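PDB 4AZS: methyltransferase WBDD from Escherichia coli, which combines kinase and methyltransferase activities in one chain and regulates the chain length of the O antigen in Escherichia coli O9a. Local coordinates for residues Lys177-Pro180 and Phe181-Val185; Trp438-Ala441 and Val442-Pro446; Phe459-Lys462 and Ala463-Pro466. All blocks are in the same frame, centred on the assembly; numbering follows the deposited sequence.

Contact 1: residues Lys177-Pro180 and Phe181-Val185; sequences KEEP and FYWGV. Unlike the reference sequence in segment 181-185: F181 (reference Leu).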
loop_
_atom_site.group_PDB
_atom_site.type_symbol
_atom_site.label_atom_id
_atom_site.label_comp_id
_atom_site.label_asym_id
_atom_site.label_seq_id
_atom_site.Cartn_x
_atom_site.Cartn_y
_atom_site.Cartn_z
ATOM N N LYS A 177 16.142 -7.943 -28.775
ATOM C CA LYS A 177 15.187 -8.534 -27.867
ATOM C C LYS A 177 15.012 -10.046 -28.084
ATOM O O LYS A 177 14.584 -10.731 -27.172
ATOM C CB LYS A 177 13.843 -7.816 -27.919
ATOM C CG LYS A 177 12.919 -8.279 -29.010
ATOM C CD LYS A 177 11.482 -7.803 -28.744
ATOM C CE LYS A 177 10.520 -8.201 -29.881
ATOM N NZ LYS A 177 11.091 -7.998 -31.254
ATOM N N GLU A 178 15.375 -10.572 -29.260
ATOM C CA GLU A 178 15.217 -12.016 -29.502
ATOM C C GLU A 178 16.270 -12.836 -28.746
ATOM O O GLU A 178 16.189 -14.033 -28.674
ATOM C CB GLU A 178 15.309 -12.316 -31.019
ATOM C CG GLU A 178 14.096 -11.844 -31.799
ATOM C CD GLU A 178 13.996 -10.303 -31.957
ATOM O OE1 GLU A 178 14.999 -9.556 -31.913
ATOM O OE2 GLU A 178 12.877 -9.837 -32.159
ATOM N N GLU A 179 17.323 -12.199 -28.250
ATOM C CA GLU A 179 18.273 -12.900 -27.425
ATOM C C GLU A 179 17.520 -13.451 -26.213
ATOM O O GLU A 179 16.531 -12.884 -25.745
ATOM C CB GLU A 179 19.441 -11.978 -27.092
ATOM C CG GLU A 179 20.227 -11.612 -28.351
ATOM C CD GLU A 179 21.514 -10.864 -28.055
ATOM O OE1 GLU A 179 22.447 -11.487 -27.498
ATOM O OE2 GLU A 179 21.548 -9.634 -28.350
ATOM N N PRO A 180 17.901 -14.626 -25.761
ATOM C CA PRO A 180 16.997 -15.348 -24.860
ATOM C C PRO A 180 17.076 -14.898 -23.352
ATOM O O PRO A 180 16.370 -15.456 -22.513
ATOM C CB PRO A 180 17.478 -16.813 -25.025
ATOM C CG PRO A 180 18.962 -16.652 -25.249
ATOM C CD PRO A 180 19.081 -15.433 -26.137
ATOM N N PHE A 181 17.905 -13.911 -23.019
ATOM C CA PHE A 181 18.130 -13.543 -21.615
ATOM C C PHE A 181 17.129 -12.539 -21.027
ATOM O O PHE A 181 16.420 -11.834 -21.757
ATOM C CB PHE A 181 19.566 -13.050 -21.407
ATOM C CG PHE A 181 20.588 -13.954 -22.029
ATOM C CD1 PHE A 181 20.911 -15.157 -21.435
ATOM C CD2 PHE A 181 21.125 -13.659 -23.251
ATOM C CE1 PHE A 181 21.808 -16.036 -22.025
ATOM C CE2 PHE A 181 22.060 -14.515 -23.842
ATOM C CZ PHE A 181 22.406 -15.689 -23.216
ATOM N N TYR A 182 17.075 -12.493 -19.688
ATOM C CA TYR A 182 16.110 -11.640 -18.982
ATOM C C TYR A 182 16.211 -10.162 -19.424
ATOM O O TYR A 182 15.209 -9.509 -19.527
ATOM C CB TYR A 182 16.266 -11.745 -17.471
ATOM C CG TYR A 182 17.535 -11.142 -17.026
ATOM C CD1 TYR A 182 18.730 -11.799 -17.184
ATOM C CD2 TYR A 182 17.557 -9.843 -16.524
ATOM C CE1 TYR A 182 19.934 -11.230 -16.797
ATOM C CE2 TYR A 182 18.759 -9.245 -16.178
ATOM C CZ TYR A 182 19.932 -9.952 -16.304
ATOM O OH TYR A 182 21.109 -9.393 -15.941
ATOM N N TRP A 183 17.396 -9.660 -19.727
ATOM C CA TRP A 183 17.527 -8.220 -20.119
ATOM C C TRP A 183 16.994 -7.933 -21.512
ATOM O O TRP A 183 16.744 -6.795 -21.858
ATOM C CB TRP A 183 18.970 -7.724 -20.025
ATOM C CG TRP A 183 19.950 -8.581 -20.780
ATOM C CD1 TRP A 183 20.831 -9.512 -20.244
ATOM C CD2 TRP A 183 20.200 -8.616 -22.238
ATOM N NE1 TRP A 183 21.524 -10.112 -21.212
ATOM C CE2 TRP A 183 21.192 -9.615 -22.440
ATOM C CE3 TRP A 183 19.699 -7.920 -23.340
ATOM C CZ2 TRP A 183 21.726 -9.886 -23.703
ATOM C CZ3 TRP A 183 20.162 -8.254 -24.608
ATOM C CH2 TRP A 183 21.167 -9.209 -24.777
ATOM N N GLY A 184 16.765 -8.965 -22.313
ATOM C CA GLY A 184 16.132 -8.783 -23.609
ATOM C C GLY A 184 14.773 -8.131 -23.514
ATOM O O GLY A 184 14.331 -7.456 -24.446
ATOM N N VAL A 185 14.108 -8.332 -22.378
ATOM C CA VAL A 185 12.769 -7.843 -22.193
ATOM C C VAL A 185 12.728 -6.295 -22.168
ATOM O O VAL A 185 11.715 -5.727 -22.447
ATOM C CB VAL A 185 12.181 -8.446 -20.908
ATOM C CG1 VAL A 185 10.912 -7.723 -20.498
ATOM C CG2 VAL A 185 11.920 -9.941 -21.125
HETATM O O HOH W 1 14.626 -12.228 -23.861
#
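P180 lies against the ring of F181 in a proline-aromatic CH-pi contact, at the turn that leads into a 3-10 segment that begins at Y182 and continues beyond V185. The turn belongs to the loop after strand 169-173 of the methyltransferase domain. The apolar part is led by P180 CG, 4.1 Å from the centroid of the F181 ring and 12° off its normal, so it stands almost over the middle of one face; P180 CD reaches F181 CE2 at 3.9 Å. With chi1 of F181 at -48°, CG lies beside its own backbone N, and ring and pyrrolidine run side by side. F181 is Leu in the reference sequence.

The second kind of contact joins a carboxylate to a ring edge. E179 OE2 comes to W183 CH2 at 3.6 Å, close to the indole plane, with the carboxylate at 90° to the ring. The charge is held from outside the turn: R216 forms a salt bridge with OE1, and the backbone N of V176 donates to OE2. W183 also meets the ring of H145.

Polar backbone links complete the turn. G184 N donates to F181 O at 2.9 Å. One water lies 2.8 Å from both E179 O and F181 O and can donate to either, but has too few protons for all the acceptors within reach. F181 of this chain packs on P180 of one neighbouring subunit, and P180 on F181 of another. Beyond the turn proper, K177 NZ makes salt bridges with E178 OE2 and D189, while K177 CB lies 3.5 Å from G184 O.

Contact 2: residues Trp438-Ala441 and Val442-Pro446; sequences WLYA and VWQEP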
loop_
_atom_site.group_PDB
_atom_site.type_symbol
_atom_site.label_atom_id
_atom_site.label_comp_id
_atom_site.label_asym_id
_atom_site.label_seq_id
_atom_site.Cartn_x
_atom_site.Cartn_y
_atom_site.Cartn_z
ATOM N N TRP A 438 -9.741 21.999 -74.758
ATOM C CA TRP A 438 -8.718 20.969 -74.997
ATOM C C TRP A 438 -9.198 19.604 -74.577
ATOM O O TRP A 438 -9.202 18.636 -75.374
ATOM C CB TRP A 438 -7.465 21.373 -74.220
ATOM C CG TRP A 438 -6.397 20.347 -74.105
ATOM C CD1 TRP A 438 -5.879 19.539 -75.092
ATOM C CD2 TRP A 438 -5.619 20.033 -72.913
ATOM N NE1 TRP A 438 -4.881 18.747 -74.591
ATOM C CE2 TRP A 438 -4.679 18.998 -73.303
ATOM C CE3 TRP A 438 -5.609 20.504 -71.603
ATOM C CZ2 TRP A 438 -3.776 18.449 -72.406
ATOM C CZ3 TRP A 438 -4.697 19.942 -70.698
ATOM C CH2 TRP A 438 -3.805 18.938 -71.096
ATOM N N LEU A 439 -9.690 19.536 -73.356
ATOM C CA LEU A 439 -10.191 18.290 -72.810
ATOM C C LEU A 439 -11.420 17.820 -73.572
ATOM O O LEU A 439 -11.565 16.623 -73.844
ATOM C CB LEU A 439 -10.530 18.464 -71.316
ATOM C CG LEU A 439 -11.745 17.721 -70.741
ATOM C CD1 LEU A 439 -11.428 16.242 -70.591
ATOM C CD2 LEU A 439 -12.199 18.270 -69.379
ATOM N N TYR A 440 -12.289 18.758 -73.935
ATOM C CA TYR A 440 -13.477 18.384 -74.661
ATOM C C TYR A 440 -13.039 17.777 -75.985
ATOM O O TYR A 440 -13.604 16.796 -76.410
ATOM C CB TYR A 440 -14.446 19.565 -74.846
ATOM C CG TYR A 440 -15.674 19.206 -75.626
ATOM C CD1 TYR A 440 -15.663 19.287 -76.989
ATOM C CD2 TYR A 440 -16.846 18.767 -75.003
ATOM C CE1 TYR A 440 -16.769 18.957 -77.750
ATOM C CE2 TYR A 440 -17.963 18.411 -75.763
ATOM C CZ TYR A 440 -17.901 18.507 -77.136
ATOM O OH TYR A 440 -18.953 18.168 -77.970
ATOM N N ALA A 441 -12.016 18.331 -76.633
ATOM C CA ALA A 441 -11.606 17.784 -77.931
ATOM C C ALA A 441 -11.089 16.394 -77.755
ATOM O O ALA A 441 -11.314 15.541 -78.579
ATOM C CB ALA A 441 -10.555 18.653 -78.622
ATOM N N VAL A 442 -10.396 16.140 -76.663
ATOM C CA VAL A 442 -9.811 14.839 -76.497
ATOM C C VAL A 442 -10.915 13.837 -76.334
ATOM O O VAL A 442 -10.849 12.723 -76.895
ATOM C CB VAL A 442 -8.899 14.740 -75.272
ATOM C CG1 VAL A 442 -8.471 13.296 -75.060
ATOM C CG2 VAL A 442 -7.699 15.636 -75.420
ATOM N N TRP A 443 -11.925 14.222 -75.562
ATOM C CA TRP A 443 -13.049 13.348 -75.295
ATOM C C TRP A 443 -13.857 13.004 -76.508
ATOM O O TRP A 443 -14.493 11.992 -76.505
ATOM C CB TRP A 443 -13.951 13.895 -74.182
ATOM C CG TRP A 443 -13.504 13.381 -72.837
ATOM C CD1 TRP A 443 -12.391 13.797 -72.096
ATOM C CD2 TRP A 443 -14.100 12.296 -72.045
ATOM N NE1 TRP A 443 -12.275 13.085 -70.924
ATOM C CE2 TRP A 443 -13.270 12.172 -70.825
ATOM C CE3 TRP A 443 -15.193 11.461 -72.205
ATOM C CZ2 TRP A 443 -13.545 11.241 -69.841
ATOM C CZ3 TRP A 443 -15.462 10.530 -71.200
ATOM C CH2 TRP A 443 -14.658 10.430 -70.045
ATOM N N GLN A 444 -13.805 13.808 -77.563
ATOM C CA GLN A 444 -14.544 13.496 -78.791
ATOM C C GLN A 444 -13.784 12.516 -79.679
ATOM O O GLN A 444 -14.282 12.147 -80.722
ATOM C CB GLN A 444 -14.790 14.758 -79.606
ATOM C CG GLN A 444 -15.606 15.800 -78.878
ATOM C CD GLN A 444 -16.802 15.180 -78.204
ATOM O OE1 GLN A 444 -17.614 14.513 -78.852
ATOM N NE2 GLN A 444 -16.874 15.320 -76.896
ATOM N N GLU A 445 -12.556 12.174 -79.300
ATOM C CA GLU A 445 -11.733 11.267 -80.077
ATOM C C GLU A 445 -12.059 9.809 -79.783
ATOM O O GLU A 445 -12.210 9.421 -78.631
ATOM C CB GLU A 445 -10.258 11.443 -79.730
ATOM C CG GLU A 445 -9.686 12.768 -80.167
ATOM C CD GLU A 445 -9.411 12.847 -81.623
ATOM O OE1 GLU A 445 -9.474 11.808 -82.319
ATOM O OE2 GLU A 445 -9.020 13.945 -82.066
ATOM N N PRO A 446 -12.079 8.973 -80.820
ATOM C CA PRO A 446 -12.175 7.547 -80.511
ATOM C C PRO A 446 -11.023 7.173 -79.625
ATOM O O PRO A 446 -9.930 7.732 -79.755
ATOM C CB PRO A 446 -12.029 6.849 -81.838
ATOM C CG PRO A 446 -11.669 7.901 -82.852
ATOM C CD PRO A 446 -11.896 9.265 -82.251
HETATM O O HOH W 2 -11.474 16.022 -81.287
#
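Q444 folds back over the phenol ring of Y440, one helical turn earlier. Its CB stands 3.7 Å from A441 O. CG comes next, 3.3 Å from Y440 O and close to the ring atom CE1. A bend at chi2, -46°, then turns the amide over the ring: CD lies near Y440 CZ and OH, and NE2 ends 3.4 Å from CZ, above one face and offset toward the rim. Amide and ring planes are only 17° apart, so the group lies nearly flat on the phenol.

All this happens at the C-terminal end of helix 435-443, where the i to i+4 bonding gives out. V442 N still donates to W438 O, and W443 N to L439 O at 3.0 Å and 160°. Q444 N, by contrast, is shared between a weak bond to Y440 O and a bond to A441 O, both 3.2 Å long; it approaches A441 O from above the carbonyl plane. Past this point E445 N turns back to V442 O, and a water donates to A441 O and, weakly, to E445 OE2.

Elsewhere on the helix the contacts are largely aromatic and aliphatic. V442 CG2 packs against W438 CD1 at 4.3 Å, and the indole NE1 of W438 donates to L455 O in helix 452-460. W443 meets F404 of helix 397-410, W450 edge-to-face, and W478 of a neighbouring subunit.

Contact 3: residues Phe459-Lys462 and Ala463-Pro466; sequences FEKK and AKLP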
loop_
_atom_site.group_PDB
_atom_site.type_symbol
_atom_site.label_atom_id
_atom_site.label_comp_id
_atom_site.label_asym_id
_atom_site.label_seq_id
_atom_site.Cartn_x
_atom_site.Cartn_y
_atom_site.Cartn_z
ATOM N N PHE A 459 -3.054 20.146 -77.139
ATOM C CA PHE A 459 -2.693 21.151 -76.177
ATOM C C PHE A 459 -2.097 22.387 -76.840
ATOM O O PHE A 459 -2.484 23.494 -76.535
ATOM C CB PHE A 459 -1.711 20.616 -75.139
ATOM C CG PHE A 459 -1.167 21.692 -74.243
ATOM C CD1 PHE A 459 -1.844 22.054 -73.094
ATOM C CD2 PHE A 459 -0.006 22.379 -74.590
ATOM C CE1 PHE A 459 -1.354 23.054 -72.267
ATOM C CE2 PHE A 459 0.491 23.383 -73.771
ATOM C CZ PHE A 459 -0.175 23.705 -72.602
ATOM N N GLU A 460 -1.186 22.183 -77.774
ATOM C CA GLU A 460 -0.588 23.281 -78.536
ATOM C C GLU A 460 -1.560 24.109 -79.394
ATOM O O GLU A 460 -1.292 25.250 -79.730
ATOM C CB GLU A 460 0.536 22.715 -79.414
ATOM C CG GLU A 460 1.788 22.368 -78.584
ATOM C CD GLU A 460 2.790 21.462 -79.310
ATOM O OE1 GLU A 460 2.558 21.123 -80.502
ATOM O OE2 GLU A 460 3.814 21.075 -78.677
ATOM N N LYS A 461 -2.705 23.548 -79.755
ATOM C CA LYS A 461 -3.627 24.261 -80.598
ATOM C C LYS A 461 -4.885 24.609 -79.828
ATOM O O LYS A 461 -5.916 24.912 -80.431
ATOM C CB LYS A 461 -3.975 23.382 -81.798
ATOM C CG LYS A 461 -2.758 22.988 -82.628
ATOM C CD LYS A 461 -2.256 24.146 -83.494
ATOM C CE LYS A 461 -0.971 23.757 -84.210
ATOM N NZ LYS A 461 -0.720 24.529 -85.454
ATOM N N LYS A 462 -4.822 24.528 -78.498
ATOM C CA LYS A 462 -6.046 24.637 -77.711
ATOM C C LYS A 462 -6.775 25.975 -77.935
ATOM O O LYS A 462 -7.988 26.003 -77.894
ATOM C CB LYS A 462 -5.824 24.369 -76.219
ATOM C CG LYS A 462 -4.880 25.329 -75.539
ATOM C CD LYS A 462 -4.630 24.871 -74.112
ATOM C CE LYS A 462 -3.623 25.775 -73.415
ATOM N NZ LYS A 462 -2.371 25.855 -74.226
ATOM N N ALA A 463 -6.050 27.057 -78.221
ATOM C CA ALA A 463 -6.710 28.348 -78.458
ATOM C C ALA A 463 -7.603 28.335 -79.698
ATOM O O ALA A 463 -8.485 29.151 -79.810
ATOM C CB ALA A 463 -5.688 29.476 -78.534
ATOM N N LYS A 464 -7.412 27.380 -80.601
ATOM C CA LYS A 464 -8.185 27.320 -81.821
ATOM C C LYS A 464 -9.390 26.387 -81.715
ATOM O O LYS A 464 -10.217 26.345 -82.620
ATOM C CB LYS A 464 -7.294 26.797 -82.962
ATOM C CG LYS A 464 -6.006 27.603 -83.165
ATOM C CD LYS A 464 -5.534 27.565 -84.616
ATOM C CE LYS A 464 -5.169 26.148 -85.071
ATOM N NZ LYS A 464 -5.422 25.902 -86.523
ATOM N N LEU A 465 -9.456 25.586 -80.657
ATOM C CA LEU A 465 -10.424 24.524 -80.610
ATOM C C LEU A 465 -11.790 25.090 -80.271
ATOM O O LEU A 465 -11.893 26.119 -79.614
ATOM C CB LEU A 465 -10.029 23.508 -79.567
ATOM C CG LEU A 465 -8.764 22.728 -79.859
ATOM C CD1 LEU A 465 -8.453 21.875 -78.653
ATOM C CD2 LEU A 465 -8.923 21.882 -81.108
ATOM N N PRO A 466 -12.844 24.401 -80.680
ATOM C CA PRO A 466 -14.195 24.932 -80.384
ATOM C C PRO A 466 -14.513 25.019 -78.874
ATOM O O PRO A 466 -13.942 24.297 -78.034
ATOM C CB PRO A 466 -15.140 23.922 -81.084
ATOM C CG PRO A 466 -14.278 23.171 -82.058
ATOM C CD PRO A 466 -12.884 23.153 -81.448
HETATM O O HOH W 3 -3.200 27.245 -78.720
HETATM O O HOH W 4 -10.191 27.186 -77.653
#
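K462 and L465 form the close side of this turn, where the chain leaves helix 452-460 through a short 3-10 segment. L465 N donates to K462 O at 3.2 Å and a straight 164°, although it comes from above the carbonyl plane. The leucine side chain folds back the same way: L465 CB lies 3.6 Å from K462 O, CG is equally close to K461 O, and L465 CD1 reaches K462 CA at 3.8 Å. A water on this side donates to both K462 O and L465 O. K462 is the buried residue of the turn. Its CG sits between the backbone N and the carbonyl carbon, chi1 62°, and from there the extended chain bends at chi4 to carry NZ over one face of the F459 ring. The ammonium is held by a salt bridge to E342 and makes a weak bond to F459 O.

The outer side is looser and faces solvent. K461 and K464 run alongside each other, joined by the bond from K464 N to K461 O, 2.9 Å, and touching through K461 CD and K464 CE at 3.9 Å. K461 NZ and K464 NZ stay 5.0 Å apart, a pair of like charges that probably repel mildly. Another water bridges the backbone here, accepting from A463 N and donating to E460 O.

The inner side packs on helix 435-443, where K462 and F459 meet W435 and W438 and L465 rests on A441; through F459, on L345 and L349, and through K462 it also meets helix 341-357.

In the fold
Contacts 2 and 3 are neighbours, their centres about 11 Å apart, and both sit where a helix of the C-terminal part ends. W438 NE1 of contact 2 packs 3.4 Å from F459 N of contact 3, so helices 435-443 and 452-460, successive in the chain, touch. Contact 2 is partly buried and rich in aromatic rings; contact 3 is a surface turn dominated by lysines, with one of them buried. Contact 1, also partly buried, stands apart, its centre about 65 Å from that of contact 2, across the chain's centre in the methyltransferase part. Neighbouring subunits contribute to the cover of contacts 1 and 2, whereas no other chain of the assembly touches contact 3.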